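Local coordinates for putative capsular polysaccharide biosynthesis protein (Streptococcus pneumoniae serotype 4, PDB 6EWJ) that probably acts as a pyridoxal-phosphate-dependent sugar aminotransferase of the DegT/DnrJ/EryC1 family, serving teichoic acid biosynthesis in the pneumococcus, at residues Gln54-Val59 with Trp217-Val222; Glu69-Val74 with Lys230-Leu235; Asp143-Phe148 with Thr184-Pro189; Lys166-Ile171 with Ala194-Phe199. All blocks are in the same frame, centred on the assembly; numbering follows the deposited sequence.

Interaction 1: residues Gln54-Val59 with Trp217-Val222; sequences QTPKTV and WKANPV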
loop_
_atom_site.group_PDB
_atom_site.type_symbol
_atom_site.label_atom_id
_atom_site.label_comp_id
_atom_site.label_asym_id
_atom_site.label_seq_id
_atom_site.Cartn_x
_atom_site.Cartn_y
_atom_site.Cartn_z
ATOM N N GLN A 54 13.504 21.305 2.516
ATOM C CA GLN A 54 14.941 21.506 2.758
ATOM C C GLN A 54 15.619 20.221 3.253
ATOM O O GLN A 54 16.401 20.223 4.207
ATOM C CB GLN A 54 15.204 22.695 3.700
ATOM C CG GLN A 54 14.714 23.991 3.072
ATOM C CD GLN A 54 14.971 25.223 3.910
ATOM O OE1 GLN A 54 15.911 25.274 4.689
ATOM N NE2 GLN A 54 14.110 26.216 3.767
ATOM N N THR A 55 15.308 19.130 2.558
ATOM C CA THR A 55 15.941 17.841 2.818
ATOM C C THR A 55 16.522 17.353 1.529
ATOM O O THR A 55 16.123 17.832 0.474
ATOM C CB THR A 55 14.924 16.803 3.348
ATOM O OG1 THR A 55 13.762 16.804 2.509
ATOM C CG2 THR A 55 14.547 17.122 4.768
ATOM N N PRO A 56 17.469 16.415 1.590
ATOM C CA PRO A 56 18.155 16.029 0.338
ATOM C C PRO A 56 17.358 15.129 -0.552
ATOM O O PRO A 56 17.449 15.233 -1.774
ATOM C CB PRO A 56 19.459 15.352 0.823
ATOM C CG PRO A 56 19.190 14.953 2.208
ATOM C CD PRO A 56 18.216 15.978 2.773
ATOM N N LYS A 57 16.558 14.242 0.041
ATOM C CA LYS A 57 15.810 13.271 -0.754
ATOM C C LYS A 57 14.472 13.021 -0.097
ATOM O O LYS A 57 14.387 13.060 1.127
ATOM C CB LYS A 57 16.532 11.935 -0.811
ATOM C CG LYS A 57 17.916 11.905 -1.412
ATOM C CD LYS A 57 17.954 12.212 -2.898
ATOM C CE LYS A 57 17.396 11.092 -3.763
ATOM N NZ LYS A 57 17.851 11.276 -5.190
ATOM N N THR A 58 13.452 12.767 -0.925
ATOM C CA THR A 58 12.123 12.383 -0.417
ATOM C C THR A 58 11.666 11.098 -1.134
ATOM O O THR A 58 11.975 10.904 -2.329
ATOM C CB THR A 58 11.144 13.510 -0.634
ATOM O OG1 THR A 58 11.642 14.674 0.051
ATOM C CG2 THR A 58 9.764 13.177 -0.128
ATOM N N VAL A 59 10.987 10.240 -0.388
ATOM C CA VAL A 59 10.438 8.965 -0.906
ATOM C C VAL A 59 8.932 9.080 -0.825
ATOM O O VAL A 59 8.366 9.183 0.267
ATOM C CB VAL A 59 10.903 7.769 -0.086
ATOM C CG1 VAL A 59 10.308 6.468 -0.659
ATOM C CG2 VAL A 59 12.403 7.713 -0.046
ATOM N N TRP A 217 14.273 12.732 5.467
ATOM C CA TRP A 217 15.218 12.777 6.552
ATOM C C TRP A 217 16.052 14.035 6.434
ATOM O O TRP A 217 16.352 14.491 5.333
ATOM C CB TRP A 217 16.127 11.539 6.588
ATOM C CG TRP A 217 16.884 11.273 5.317
ATOM C CD1 TRP A 217 18.161 11.717 4.993
ATOM C CD2 TRP A 217 16.434 10.494 4.223
ATOM N NE1 TRP A 217 18.511 11.261 3.730
ATOM C CE2 TRP A 217 17.462 10.501 3.247
ATOM C CE3 TRP A 217 15.239 9.812 3.946
ATOM C CZ2 TRP A 217 17.325 9.837 2.040
ATOM C CZ3 TRP A 217 15.107 9.148 2.713
ATOM C CH2 TRP A 217 16.141 9.172 1.791
ATOM N N LYS A 218 16.459 14.578 7.566
ATOM C CA LYS A 218 17.296 15.759 7.506
ATOM C C LYS A 218 18.739 15.377 7.127
ATOM O O LYS A 218 19.213 14.279 7.420
ATOM C CB LYS A 218 17.185 16.577 8.793
ATOM C CG LYS A 218 18.016 16.116 9.965
ATOM C CD LYS A 218 17.734 17.060 11.135
ATOM C CE LYS A 218 18.588 16.731 12.340
ATOM N NZ LYS A 218 18.111 17.561 13.474
ATOM N N ALA A 219 19.418 16.300 6.450
ATOM C CA ALA A 219 20.809 16.098 6.068
ATOM C C ALA A 219 21.611 15.733 7.312
ATOM O O ALA A 219 21.502 16.383 8.336
ATOM C CB ALA A 219 21.379 17.359 5.407
ATOM N N ASN A 220 22.427 14.704 7.189
ATOM C CA ASN A 220 23.279 14.261 8.266
ATOM C C ASN A 220 24.502 13.601 7.636
ATOM O O ASN A 220 24.356 12.719 6.783
ATOM C CB ASN A 220 22.523 13.281 9.166
ATOM C CG ASN A 220 23.265 12.972 10.458
ATOM O OD1 ASN A 220 24.486 12.748 10.452
ATOM N ND2 ASN A 220 22.536 12.961 11.576
ATOM N N PRO A 221 25.712 14.000 8.051
ATOM C CA PRO A 221 26.908 13.374 7.488
ATOM C C PRO A 221 26.973 11.841 7.576
ATOM O O PRO A 221 27.609 11.247 6.717
ATOM C CB PRO A 221 28.047 14.025 8.294
ATOM C CG PRO A 221 27.531 15.380 8.610
ATOM C CD PRO A 221 26.064 15.151 8.916
ATOM N N VAL A 222 26.311 11.214 8.561
ATOM C CA VAL A 222 26.360 9.760 8.707
ATOM C C VAL A 222 25.398 9.054 7.753
ATOM O O VAL A 222 25.421 7.840 7.652
ATOM C CB VAL A 222 26.113 9.229 10.194
ATOM C CG1 VAL A 222 26.785 10.043 11.313
ATOM C CG2 VAL A 222 24.635 9.036 10.540
#

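Interaction 2: residues Glu69-Val74 with Lys230-Leu235; sequences ELILRV and KEFQIL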
loop_
_atom_site.group_PDB
_atom_site.type_symbol
_atom_site.label_atom_id
_atom_site.label_comp_id
_atom_site.label_asym_id
_atom_site.label_seq_id
_atom_site.Cartn_x
_atom_site.Cartn_y
_atom_site.Cartn_z
ATOM N N GLU A 69 5.944 3.430 8.911
ATOM C CA GLU A 69 6.396 2.032 8.979
ATOM C C GLU A 69 7.752 1.811 8.330
ATOM O O GLU A 69 8.609 1.083 8.893
ATOM C CB GLU A 69 5.348 1.028 8.412
ATOM C CG GLU A 69 5.658 -0.399 8.806
ATOM C CD GLU A 69 4.480 -1.386 8.659
ATOM O OE1 GLU A 69 3.297 -0.973 8.715
ATOM O OE2 GLU A 69 4.726 -2.608 8.533
ATOM N N LEU A 70 7.928 2.309 7.099
ATOM C CA LEU A 70 9.200 2.058 6.393
ATOM C C LEU A 70 10.386 2.668 7.098
ATOM O O LEU A 70 11.451 2.070 7.127
ATOM C CB LEU A 70 9.155 2.468 4.929
ATOM C CG LEU A 70 8.287 1.560 4.020
ATOM C CD1 LEU A 70 8.616 1.871 2.572
ATOM C CD2 LEU A 70 8.428 0.068 4.297
ATOM N N ILE A 71 10.198 3.841 7.686
ATOM C CA ILE A 71 11.257 4.445 8.500
ATOM C C ILE A 71 11.688 3.462 9.610
ATOM O O ILE A 71 12.875 3.179 9.792
ATOM C CB ILE A 71 10.804 5.804 9.095
ATOM C CG1 ILE A 71 10.629 6.829 7.963
ATOM C CG2 ILE A 71 11.813 6.295 10.130
ATOM C CD1 ILE A 71 9.913 8.102 8.355
ATOM N N LEU A 72 10.687 2.938 10.330
ATOM C CA LEU A 72 10.968 1.953 11.337
ATOM C C LEU A 72 11.650 0.735 10.780
ATOM O O LEU A 72 12.562 0.207 11.408
ATOM C CB LEU A 72 9.697 1.553 12.090
ATOM C CG LEU A 72 8.974 2.632 12.877
ATOM C CD1 LEU A 72 7.823 1.967 13.631
ATOM C CD2 LEU A 72 9.898 3.370 13.825
ATOM N N ARG A 73 11.210 0.254 9.608
ATOM C CA ARG A 73 11.852 -0.924 9.023
ATOM C C ARG A 73 13.278 -0.636 8.516
ATOM O O ARG A 73 14.155 -1.491 8.618
ATOM C CB ARG A 73 10.995 -1.561 7.932
ATOM C CG ARG A 73 9.694 -2.117 8.464
ATOM C CD ARG A 73 8.874 -2.794 7.390
ATOM N NE ARG A 73 7.656 -3.344 7.968
ATOM C CZ ARG A 73 7.546 -4.457 8.678
ATOM N NH1 ARG A 73 8.573 -5.270 8.911
ATOM N NH2 ARG A 73 6.349 -4.792 9.156
ATOM N N VAL A 74 13.529 0.583 8.046
ATOM C CA VAL A 74 14.894 0.974 7.599
ATOM C C VAL A 74 15.819 1.016 8.844
ATOM O O VAL A 74 16.931 0.468 8.843
ATOM C CB VAL A 74 14.875 2.311 6.860
ATOM C CG1 VAL A 74 16.268 2.924 6.774
ATOM C CG2 VAL A 74 14.236 2.137 5.475
ATOM N N LYS A 230 17.667 4.582 -1.845
ATOM C CA LYS A 230 17.568 3.236 -2.457
ATOM C C LYS A 230 16.975 2.140 -1.501
ATOM O O LYS A 230 16.158 1.301 -1.931
ATOM C CB LYS A 230 18.933 2.827 -3.012
ATOM C CG LYS A 230 18.937 1.526 -3.771
ATOM C CD LYS A 230 20.260 1.270 -4.527
ATOM C CE LYS A 230 20.267 -0.246 -4.963
ATOM N NZ LYS A 230 19.197 -0.585 -5.956
ATOM N N GLU A 231 17.294 2.206 -0.214
ATOM C CA GLU A 231 16.739 1.257 0.784
ATOM C C GLU A 231 15.223 1.394 0.964
ATOM O O GLU A 231 14.504 0.391 1.097
ATOM C CB GLU A 231 17.438 1.391 2.155
ATOM C CG GLU A 231 18.778 0.648 2.192
ATOM C CD GLU A 231 19.584 0.801 3.486
ATOM O OE1 GLU A 231 18.996 0.855 4.568
ATOM O OE2 GLU A 231 20.841 0.874 3.392
ATOM N N PHE A 232 14.721 2.619 0.968
ATOM C CA PHE A 232 13.251 2.839 1.019
ATOM C C PHE A 232 12.565 2.312 -0.230
ATOM O O PHE A 232 11.494 1.665 -0.158
ATOM C CB PHE A 232 12.897 4.303 1.169
ATOM C CG PHE A 232 12.947 4.807 2.570
ATOM C CD1 PHE A 232 11.851 4.734 3.378
ATOM C CD2 PHE A 232 14.096 5.376 3.075
ATOM C CE1 PHE A 232 11.909 5.210 4.688
ATOM C CE2 PHE A 232 14.148 5.871 4.369
ATOM C CZ PHE A 232 13.061 5.779 5.181
ATOM N N GLN A 233 13.180 2.611 -1.391
ATOM C CA GLN A 233 12.641 2.186 -2.677
ATOM C C GLN A 233 12.440 0.700 -2.721
ATOM O O GLN A 233 11.359 0.236 -3.114
ATOM C CB GLN A 233 13.535 2.631 -3.857
ATOM C CG GLN A 233 13.379 4.088 -4.221
ATOM C CD GLN A 233 11.971 4.550 -4.564
ATOM O OE1 GLN A 233 11.602 5.682 -4.232
ATOM N NE2 GLN A 233 11.179 3.707 -5.203
ATOM N N ILE A 234 13.467 -0.021 -2.278
ATOM C CA ILE A 234 13.513 -1.468 -2.259
ATOM C C ILE A 234 12.430 -2.058 -1.337
ATOM O O ILE A 234 11.707 -2.990 -1.695
ATOM C CB ILE A 234 14.922 -1.926 -1.863
ATOM C CG1 ILE A 234 15.892 -1.752 -3.043
ATOM C CG2 ILE A 234 14.989 -3.408 -1.466
ATOM C CD1 ILE A 234 15.630 -0.581 -3.986
ATOM N N LEU A 235 12.255 -1.438 -0.158
ATOM C CA LEU A 235 11.213 -1.906 0.758
ATOM C C LEU A 235 9.806 -1.626 0.260
ATOM O O LEU A 235 8.877 -2.369 0.610
ATOM C CB LEU A 235 11.376 -1.298 2.172
ATOM C CG LEU A 235 12.654 -1.652 2.909
ATOM C CD1 LEU A 235 12.690 -1.040 4.293
ATOM C CD2 LEU A 235 12.916 -3.152 2.998
#

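Interaction 3: residues Asp143-Phe148 with Thr184-Pro189; sequences DYDRLF and TYKGQP. Unlike the reference sequence in segment 184-189: Thr184 (reference Ile).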
loop_
_atom_site.group_PDB
_atom_site.type_symbol
_atom_site.label_atom_id
_atom_site.label_comp_id
_atom_site.label_asym_id
_atom_site.label_seq_id
_atom_site.Cartn_x
_atom_site.Cartn_y
_atom_site.Cartn_z
ATOM N N ASP A 143 8.609 20.894 20.453
ATOM C CA ASP A 143 9.793 21.581 21.026
ATOM C C ASP A 143 11.024 20.726 20.723
ATOM O O ASP A 143 11.475 19.931 21.558
ATOM C CB ASP A 143 9.520 21.707 22.551
ATOM C CG ASP A 143 10.535 22.502 23.307
ATOM O OD1 ASP A 143 11.499 23.037 22.735
ATOM O OD2 ASP A 143 10.369 22.515 24.560
ATOM N N TYR A 144 11.537 20.846 19.496
ATOM C CA TYR A 144 12.664 19.999 19.066
ATOM C C TYR A 144 13.956 20.274 19.833
ATOM O O TYR A 144 14.698 19.340 20.094
ATOM C CB TYR A 144 12.831 19.968 17.545
ATOM C CG TYR A 144 11.915 18.944 16.942
ATOM C CD1 TYR A 144 10.610 19.270 16.594
ATOM C CD2 TYR A 144 12.329 17.609 16.805
ATOM C CE1 TYR A 144 9.753 18.315 16.056
ATOM C CE2 TYR A 144 11.477 16.642 16.290
ATOM C CZ TYR A 144 10.199 17.003 15.916
ATOM O OH TYR A 144 9.338 16.060 15.427
ATOM N N ASP A 145 14.213 21.514 20.250
ATOM C CA ASP A 145 15.370 21.755 21.079
ATOM C C ASP A 145 15.340 20.893 22.334
ATOM O O ASP A 145 16.355 20.322 22.694
ATOM C CB ASP A 145 15.520 23.237 21.467
ATOM C CG ASP A 145 15.919 24.123 20.267
ATOM O OD1 ASP A 145 16.221 23.605 19.184
ATOM O OD2 ASP A 145 15.909 25.360 20.452
ATOM N N ARG A 146 14.191 20.810 22.983
ATOM C CA ARG A 146 14.061 19.973 24.173
ATOM C C ARG A 146 14.162 18.477 23.835
ATOM O O ARG A 146 14.903 17.733 24.471
ATOM C CB ARG A 146 12.747 20.245 24.878
ATOM C CG ARG A 146 12.555 19.464 26.166
ATOM C CD ARG A 146 13.646 19.763 27.209
ATOM N NE ARG A 146 13.590 18.806 28.315
ATOM C CZ ARG A 146 12.727 18.837 29.326
ATOM N NH1 ARG A 146 11.795 19.775 29.414
ATOM N NH2 ARG A 146 12.791 17.886 30.257
ATOM N N LEU A 147 13.453 18.052 22.808
ATOM C CA LEU A 147 13.548 16.626 22.362
ATOM C C LEU A 147 14.989 16.169 22.096
ATOM O O LEU A 147 15.405 15.142 22.602
ATOM C CB LEU A 147 12.696 16.402 21.119
ATOM C CG LEU A 147 11.216 16.273 21.413
ATOM C CD1 LEU A 147 10.331 16.579 20.197
ATOM C CD2 LEU A 147 10.974 14.829 21.909
ATOM N N PHE A 148 15.757 16.963 21.331
ATOM C CA PHE A 148 17.171 16.607 21.055
ATOM C C PHE A 148 18.058 16.630 22.319
ATOM O O PHE A 148 18.985 15.833 22.436
ATOM C CB PHE A 148 17.774 17.469 19.923
ATOM C CG PHE A 148 17.402 16.981 18.538
ATOM C CD1 PHE A 148 17.963 15.811 18.032
ATOM C CD2 PHE A 148 16.480 17.666 17.750
ATOM C CE1 PHE A 148 17.602 15.326 16.773
ATOM C CE2 PHE A 148 16.158 17.214 16.473
ATOM C CZ PHE A 148 16.697 16.021 15.995
ATOM N N THR A 184 6.705 25.420 10.095
ATOM C CA THR A 184 8.090 25.741 10.476
ATOM C C THR A 184 8.291 25.844 12.001
ATOM O O THR A 184 7.372 26.117 12.749
ATOM C CB THR A 184 8.566 27.065 9.872
ATOM O OG1 THR A 184 7.759 28.088 10.422
ATOM C CG2 THR A 184 8.465 27.054 8.344
ATOM N N TYR A 185 9.521 25.545 12.412
ATOM C CA TYR A 185 10.014 25.601 13.782
ATOM C C TYR A 185 11.334 26.338 13.716
ATOM O O TYR A 185 12.291 25.859 13.109
ATOM C CB TYR A 185 10.266 24.197 14.305
ATOM C CG TYR A 185 10.928 24.113 15.634
ATOM C CD1 TYR A 185 10.213 24.346 16.758
ATOM C CD2 TYR A 185 12.248 23.716 15.764
ATOM C CE1 TYR A 185 10.812 24.319 18.012
ATOM C CE2 TYR A 185 12.870 23.664 17.004
ATOM C CZ TYR A 185 12.133 23.982 18.133
ATOM O OH TYR A 185 12.676 23.899 19.378
ATOM N N LYS A 186 11.380 27.512 14.349
ATOM C CA LYS A 186 12.536 28.394 14.333
ATOM C C LYS A 186 12.942 28.677 12.900
ATOM O O LYS A 186 14.115 28.656 12.569
ATOM C CB LYS A 186 13.669 27.809 15.171
ATOM C CG LYS A 186 13.264 27.741 16.655
ATOM C CD LYS A 186 14.357 27.224 17.563
ATOM C CE LYS A 186 13.915 27.339 19.012
ATOM N NZ LYS A 186 14.965 27.946 19.824
ATOM N N GLY A 187 11.937 28.912 12.048
ATOM C CA GLY A 187 12.170 29.203 10.647
ATOM C C GLY A 187 12.508 28.031 9.740
ATOM O O GLY A 187 12.691 28.262 8.527
ATOM N N GLN A 188 12.622 26.810 10.277
ATOM C CA GLN A 188 13.022 25.666 9.451
ATOM C C GLN A 188 11.801 24.803 9.134
ATOM O O GLN A 188 10.980 24.572 10.026
ATOM C CB GLN A 188 14.044 24.795 10.148
ATOM C CG GLN A 188 15.232 25.447 10.832
ATOM C CD GLN A 188 15.774 24.537 11.938
ATOM O OE1 GLN A 188 16.778 23.873 11.749
ATOM N NE2 GLN A 188 15.081 24.494 13.107
ATOM N N PRO A 189 11.699 24.284 7.904
ATOM C CA PRO A 189 10.503 23.508 7.507
ATOM C C PRO A 189 10.464 22.171 8.146
ATOM O O PRO A 189 11.494 21.513 8.301
ATOM C CB PRO A 189 10.645 23.374 5.977
ATOM C CG PRO A 189 12.003 23.849 5.639
ATOM C CD PRO A 189 12.536 24.656 6.753
#

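Interaction 4: residues Lys166-Ile171 with Ala194-Phe199; sequences KAFNRI and ADFTSF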
loop_
_atom_site.group_PDB
_atom_site.type_symbol
_atom_site.label_atom_id
_atom_site.label_comp_id
_atom_site.label_asym_id
_atom_site.label_seq_id
_atom_site.Cartn_x
_atom_site.Cartn_y
_atom_site.Cartn_z
ATOM N N LYS A 166 23.520 2.172 14.735
ATOM C CA LYS A 166 24.934 2.446 15.033
ATOM C C LYS A 166 25.377 3.791 14.512
ATOM O O LYS A 166 26.171 4.445 15.160
ATOM C CB LYS A 166 25.890 1.336 14.593
ATOM C CG LYS A 166 27.149 1.240 15.432
ATOM C CD LYS A 166 27.969 -0.054 15.271
ATOM C CE LYS A 166 27.209 -1.369 15.019
ATOM N NZ LYS A 166 27.008 -1.660 13.571
ATOM N N ALA A 167 24.870 4.188 13.344
ATOM C CA ALA A 167 25.271 5.454 12.695
ATOM C C ALA A 167 24.929 6.662 13.598
ATOM O O ALA A 167 25.744 7.550 13.853
ATOM C CB ALA A 167 24.594 5.560 11.320
ATOM N N PHE A 168 23.672 6.714 13.997
ATOM C CA PHE A 168 23.189 7.700 14.964
ATOM C C PHE A 168 23.848 7.602 16.333
ATOM O O PHE A 168 24.315 8.587 16.902
ATOM C CB PHE A 168 21.643 7.589 14.997
ATOM C CG PHE A 168 20.977 8.271 13.849
ATOM C CD1 PHE A 168 20.669 7.570 12.687
ATOM C CD2 PHE A 168 20.710 9.632 13.889
ATOM C CE1 PHE A 168 20.067 8.211 11.628
ATOM C CE2 PHE A 168 20.105 10.277 12.832
ATOM C CZ PHE A 168 19.779 9.557 11.698
ATOM N N ASN A 169 23.895 6.390 16.830
ATOM C CA ASN A 169 24.302 6.066 18.163
ATOM C C ASN A 169 23.540 6.693 19.352
ATOM O O ASN A 169 24.072 6.849 20.452
ATOM C CB ASN A 169 25.823 6.109 18.380
ATOM C CG ASN A 169 26.301 4.889 19.164
ATOM O OD1 ASN A 169 26.641 4.969 20.349
ATOM N ND2 ASN A 169 26.224 3.722 18.519
ATOM N N ARG A 170 22.274 6.975 19.095
ATOM C CA ARG A 170 21.353 7.504 20.066
ATOM C C ARG A 170 19.926 7.156 19.612
ATOM O O ARG A 170 19.725 6.593 18.519
ATOM C CB ARG A 170 21.539 9.025 20.176
ATOM C CG ARG A 170 21.469 9.804 18.853
ATOM C CD ARG A 170 21.120 11.278 19.113
ATOM N NE ARG A 170 21.127 12.102 17.894
ATOM C CZ ARG A 170 20.113 12.222 17.038
ATOM N NH1 ARG A 170 18.984 11.542 17.207
ATOM N NH2 ARG A 170 20.229 13.017 15.981
ATOM N N ILE A 171 18.949 7.524 20.428
ATOM C CA ILE A 171 17.535 7.440 20.051
ATOM C C ILE A 171 17.309 8.295 18.811
ATOM O O ILE A 171 17.763 9.430 18.751
ATOM C CB ILE A 171 16.608 7.901 21.205
ATOM C CG1 ILE A 171 16.662 6.900 22.363
ATOM C CG2 ILE A 171 15.154 7.994 20.740
ATOM C CD1 ILE A 171 16.157 7.416 23.689
ATOM N N ALA A 194 13.436 16.883 12.517
ATOM C CA ALA A 194 13.624 15.562 13.057
ATOM C C ALA A 194 14.644 14.814 12.227
ATOM O O ALA A 194 14.990 15.225 11.120
ATOM C CB ALA A 194 12.306 14.823 13.061
ATOM N N ASP A 195 15.128 13.717 12.784
ATOM C CA ASP A 195 16.004 12.800 12.046
ATOM C C ASP A 195 15.325 12.235 10.791
ATOM O O ASP A 195 15.873 12.247 9.685
ATOM C CB ASP A 195 16.492 11.693 12.969
ATOM C CG ASP A 195 17.327 12.212 14.101
ATOM O OD1 ASP A 195 18.235 13.056 13.870
ATOM O OD2 ASP A 195 17.112 11.766 15.256
ATOM N N PHE A 196 14.113 11.769 10.958
ATOM C CA PHE A 196 13.256 11.350 9.839
ATOM C C PHE A 196 11.889 11.982 10.041
ATOM O O PHE A 196 11.486 12.259 11.200
ATOM C CB PHE A 196 13.094 9.806 9.784
ATOM C CG PHE A 196 14.347 9.053 9.495
ATOM C CD1 PHE A 196 15.264 8.793 10.505
ATOM C CD2 PHE A 196 14.590 8.546 8.238
ATOM C CE1 PHE A 196 16.422 8.091 10.245
ATOM C CE2 PHE A 196 15.736 7.819 7.961
ATOM C CZ PHE A 196 16.664 7.595 8.964
ATOM N N THR A 197 11.167 12.185 8.938
ATOM C CA THR A 197 9.815 12.735 8.979
ATOM C C THR A 197 8.885 11.973 8.021
ATOM O O THR A 197 9.259 11.715 6.862
ATOM C CB THR A 197 9.812 14.246 8.651
ATOM O OG1 THR A 197 10.728 14.929 9.527
ATOM C CG2 THR A 197 8.428 14.856 8.800
ATOM N N SER A 198 7.672 11.666 8.482
ATOM C CA SER A 198 6.568 11.255 7.588
ATOM C C SER A 198 5.524 12.338 7.401
ATOM O O SER A 198 5.094 12.969 8.342
ATOM C CB SER A 198 5.817 9.977 8.095
ATOM O OG SER A 198 5.506 10.133 9.453
ATOM N N PHE A 199 5.067 12.460 6.179
ATOM C CA PHE A 199 3.996 13.343 5.784
ATOM C C PHE A 199 2.834 12.576 5.197
ATOM O O PHE A 199 3.005 11.457 4.652
ATOM C CB PHE A 199 4.507 14.304 4.700
ATOM C CG PHE A 199 5.531 15.305 5.185
ATOM C CD1 PHE A 199 5.140 16.419 5.896
ATOM C CD2 PHE A 199 6.897 15.151 4.877
ATOM C CE1 PHE A 199 6.078 17.355 6.366
ATOM C CE2 PHE A 199 7.839 16.080 5.322
ATOM C CZ PHE A 199 7.419 17.181 6.043
#

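Interaction 1: residues Gln54-Val59 with Trp217-Val222
Lys57 and Trp217 run alongside each other in the same direction: CB of Lys57 lies against the CZ2 corner of Trp217 at 3.6 Å, and O of Lys57 stands over one face of the indole, toward its rim. Val59 reaches the edge of the same ring near its plane, CG2 to CZ3 of Trp217 at 4.1 Å, and the Pro56 ring approaches obliquely, its CG 4.1 Å from NE1 of Trp217. Further along, Thr55 sets its methyl CG2 3.2 Å from O of Trp217, and Pro56 CD packs on CB of Ala219 at 4.3 Å. The indole gets there because CG of Trp217 sits between the backbone N and the carbonyl carbon (chi1 56°), and the NE1 hydrogen bond to Asp225 further fixes the ring. Lys57 bends at chi2 and chi3, which carries its ammonium away from the indole to a salt bridge with Glu226 and a cation-pi contact with Tyr229. A Schellman motif ends helix 40-53 at the start of this segment, with Gln54 as C-prime. The contact thus sits where the edge strand 58-61 enters the seven-stranded sheet beside its antiparallel partner 213-217, with helix 225-236 packed on Val59 and Trp217.

Interaction 2: residues Glu69-Val74 with Lys230-Leu235
Apolar helix-helix packing joins Glu69-Val74, the C-terminal half of helix 64-74, to Lys230-Leu235 of helix 225-236, two helices of the large aminotransferase domain that both lean on strand 58-61. The axes of the two short segments approach to 10.2 Å, with their N-to-C directions 115° apart. The ring of Phe232 carries much of the contact. CG2 of Val74 stands over the centre of one face in a CH-pi contact, 3.8 Å from the centroid and only 7° off the ring normal. Val74 presents this methyl because its other branch, CG1, is the one turned anti to the backbone N (chi1 163°). The CD1-CE1-CZ side of the ring meets the preceding turn of helix 64-74: CD1 of Phe232 lies 3.8 Å from CB of Leu70, and CZ of Phe232 is equally close to CG1 of Ile71. Leu235 fills the flank, its CD1 3.7 Å from Val74 CG2, while Leu70 and Leu235 run antiparallel alongside one another with CD2 of Leu70 3.9 Å from CB of Leu235. The charged ends of Arg73 and Glu231 find their partners elsewhere, though their chains pack here. Arg73 grips a single oxygen, Glu69 OE2, side-on through NE and NH2 on its own helix, the NH2 bond being 2.8 Å. Across the way, the carboxylate of Glu231 turns to Lys163 and Trp164. Cohesion is essentially apolar, resting on hydrophobic burial and close packing with no polar bond between the segments, while Glu69, Glu231 and the NE and NH2 of Arg73 are satisfied elsewhere.

Interaction 3: residues Asp143-Phe148 with Thr184-Pro189
Tyr185 and Lys186, at the start of a type I' turn spanning Tyr185 to Gln188 between strands 184-185 and 188-189, meet the first turn of helix 144-153, whose N-cap position is held by Asp143. The hydroxyl of Tyr185 accepts a hydrogen bond from N of Asp145, at 3.0 Å and nearly straight (171°). With CG anti to the backbone N (chi1 173°), Tyr185 reaches out to this helix end, and the flank of its ring brings CE2 to 3.7 Å from CB of Tyr144. Asp145 OD1 lies near the plane of the phenol at its edge, the carboxylate being turned 79° to the ring. The other oxygen, OD2, takes a salt bridge from Lys186, NZ to OD2 of Asp145 at 2.8 Å, met nearly along the C-O bond. On its way there Lys186 lays CG over the centre of the Tyr185 ring. Within the turn, Tyr185 O accepts the closing bond from N of Gln188 and a second from its NE2, from opposite faces. The ring of Tyr144 points elsewhere, its hydroxyl bonded to Glu136. A phenol oxygen thus satisfies a backbone N-H in the first turn, where helices have no preceding carbonyls to do so, and a lysine-aspartate salt bridge adds a charged tie beside it.

Interaction 4: residues Lys166-Ile171 with Ala194-Phe199
Arg170 and Asp195 approach from opposite directions and meet end-on, NH1 of Arg170 bonding OD2 of Asp195 at 2.7 Å and NH2 bonding OD1 at 2.9 Å. Both bonds are close to straight, at 172° and 168°, and both use the syn side of the carboxylate. CG of Arg170 lies between the backbone N and the carbonyl carbon, and the chain runs extended from there to NE, carrying the guanidinium to Asp195. The acid lies at its edge, with the two planes turned 28° apart, so the fit is slightly twisted. NH1 also donates to O of Ile171, 2.9 Å away, a third bond to the guanidinium, which helps fix its rotation, and CD2 of Phe168 lies over one guanidinium face. Asp195 immediately precedes strand 196-200 of the central seven-stranded sheet, and Arg170 lies in the short link from helix 163-168 to strand 172-177, the parallel neighbour of 196-200; the ion pair therefore joins the entries to two adjacent strands. OD2 of Asp195 further accepts from N of Ile173, in that neighbouring strand. Phe168 runs alongside Asp195 the other way, its ring steeply inclined to the carboxylate and CE2 3.5 Å from OD1 of Asp195. CE1 of Phe168 meets CE1 of Phe196 at 3.9 Å, the two side chains set at a slant.

Overall arrangement
All four contacts belong to the aminotransferase domain; interactions 1, 2 and 4 lie on the same side of the chain's centre, by strands 58-61, 213-217 and 196-200. The centre of interaction 4 is about 10 Å from that of interaction 1, 13 Å from interaction 2 and 14 Å from interaction 3. A probable backbone hydrogen bond from Lys218 N to Asp195 O continues the pairing just beyond strands 213-217 and 196-200, Phe232 packs on Val59 and Trp217, and Phe148 touches Arg170 and Asp195. Interactions 3 and 4 fall inside the loops closed by interactions 1 and 2, so residues 217-235 return to the early strand 58-61 and the following helix 64-74, whose N-terminal end carries the cofactor-binding Ala64 and Thr65.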